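Putative exported protein (PDB 4RAA) is of unknown function but is probably an exported lipoprotein built on a six-bladed beta-propeller. Local coordinates at residues N290-I293 with K294-Q297. Numbering follows the deposited sequence.
Sequences NYPI and KIFQ
The tight side of this strand-to-helix junction is aromatic: F296 brings the CD1 edge of its ring over one face of Y291, with CD1 3.9 Å from Y291 CG and the planes oblique at 58°. With its CG trans to the backbone N (chi1 -169°), F296 lies across the base of the tyrosine ring. L280 of strand 275-282 and A21 of helix 21-24 touch both side chains, and the Y291 hydroxyl is hydrogen-bonded to V19 O. Strand 287-292 is an edge strand of a four-stranded antiparallel propeller blade; its last residue, P292, is the N-cap of helix 293-299. P292 O accepts two backbone bonds, a nearly straight one from F296 N at 3.0 Å and a bent one from I295 N at 2.9 Å, the latter donor well above the carbonyl plane. One residue on, Q297 N bonds to I293 O at 2.9 Å. The proline side is looser and partly open to solvent: the exposed I295 meets the proline ring through CD1, 4.0 Å from P292 CG, and K294 makes a long, weak ion pair with E275. With CG set between its backbone N and carbonyl carbon (chi1 72°), Q297 runs extended past I293, its OE1 3.8 Å from I293 CG2; OE1 also accepts a weak hydrogen bond from L305 N.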
# COMPACT_ATOMS: atom_id res chain seq x y z
N ASN A 290 -36.60 -25.40 11.78
CA ASN A 290 -36.89 -24.00 11.48
C ASN A 290 -37.78 -23.37 12.55
O ASN A 290 -38.77 -23.96 12.94
CB ASN A 290 -37.59 -23.91 10.12
CG ASN A 290 -37.60 -22.50 9.56
OD1 ASN A 290 -36.55 -21.91 9.32
ND2 ASN A 290 -38.78 -21.96 9.33
N TYR A 291 -37.42 -22.16 12.98
CA TYR A 291 -38.12 -21.44 14.05
C TYR A 291 -38.26 -19.95 13.77
O TYR A 291 -37.29 -19.35 13.32
CB TYR A 291 -37.31 -21.51 15.36
CG TYR A 291 -37.01 -22.89 15.89
CD1 TYR A 291 -35.90 -23.61 15.41
CD2 TYR A 291 -37.80 -23.47 16.90
CE1 TYR A 291 -35.60 -24.88 15.90
CE2 TYR A 291 -37.50 -24.74 17.40
CZ TYR A 291 -36.41 -25.44 16.89
OH TYR A 291 -36.09 -26.69 17.35
N PRO A 292 -39.46 -19.37 14.01
CA PRO A 292 -39.51 -17.90 14.00
C PRO A 292 -38.71 -17.45 15.23
O PRO A 292 -38.86 -18.07 16.29
CB PRO A 292 -41.01 -17.57 14.18
CG PRO A 292 -41.76 -18.84 13.97
CD PRO A 292 -40.79 -19.98 14.16
N ILE A 293 -37.87 -16.42 15.11
CA ILE A 293 -37.05 -15.96 16.26
C ILE A 293 -37.88 -15.65 17.53
O ILE A 293 -37.39 -15.90 18.64
CB ILE A 293 -36.00 -14.87 15.87
CG1 ILE A 293 -34.85 -15.56 15.08
CG2 ILE A 293 -35.39 -14.16 17.08
CD1 ILE A 293 -33.82 -14.64 14.45
N LYS A 294 -39.11 -15.16 17.37
CA LYS A 294 -40.01 -14.93 18.53
C LYS A 294 -40.20 -16.21 19.38
O LYS A 294 -40.23 -16.14 20.61
CB LYS A 294 -41.40 -14.37 18.13
CG LYS A 294 -41.49 -12.85 18.04
CD LYS A 294 -40.71 -12.26 16.88
CE LYS A 294 -40.74 -10.73 16.90
NZ LYS A 294 -42.12 -10.17 16.85
N ILE A 295 -40.31 -17.35 18.70
CA ILE A 295 -40.47 -18.65 19.36
C ILE A 295 -39.10 -19.12 19.87
O ILE A 295 -39.00 -19.54 21.02
CB ILE A 295 -41.16 -19.69 18.42
CG1 ILE A 295 -42.69 -19.41 18.31
CG2 ILE A 295 -40.97 -21.13 18.91
CD1 ILE A 295 -43.09 -18.10 17.66
N PHE A 296 -38.07 -19.05 19.02
CA PHE A 296 -36.67 -19.47 19.32
C PHE A 296 -36.11 -18.88 20.62
O PHE A 296 -35.59 -19.61 21.46
CB PHE A 296 -35.75 -19.10 18.15
CG PHE A 296 -34.37 -19.70 18.21
CD1 PHE A 296 -34.16 -21.04 17.90
CD2 PHE A 296 -33.25 -18.91 18.50
CE1 PHE A 296 -32.88 -21.60 17.93
CE2 PHE A 296 -31.97 -19.46 18.52
CZ PHE A 296 -31.78 -20.81 18.24
N GLN A 297 -36.22 -17.56 20.77
CA GLN A 297 -35.70 -16.86 21.96
C GLN A 297 -36.45 -17.18 23.28
O GLN A 297 -35.82 -17.22 24.34
CB GLN A 297 -35.64 -15.35 21.71
CG GLN A 297 -36.99 -14.66 21.68
CD GLN A 297 -36.98 -13.30 21.01
OE1 GLN A 297 -35.93 -12.78 20.60
NE2 GLN A 297 -38.16 -12.72 20.86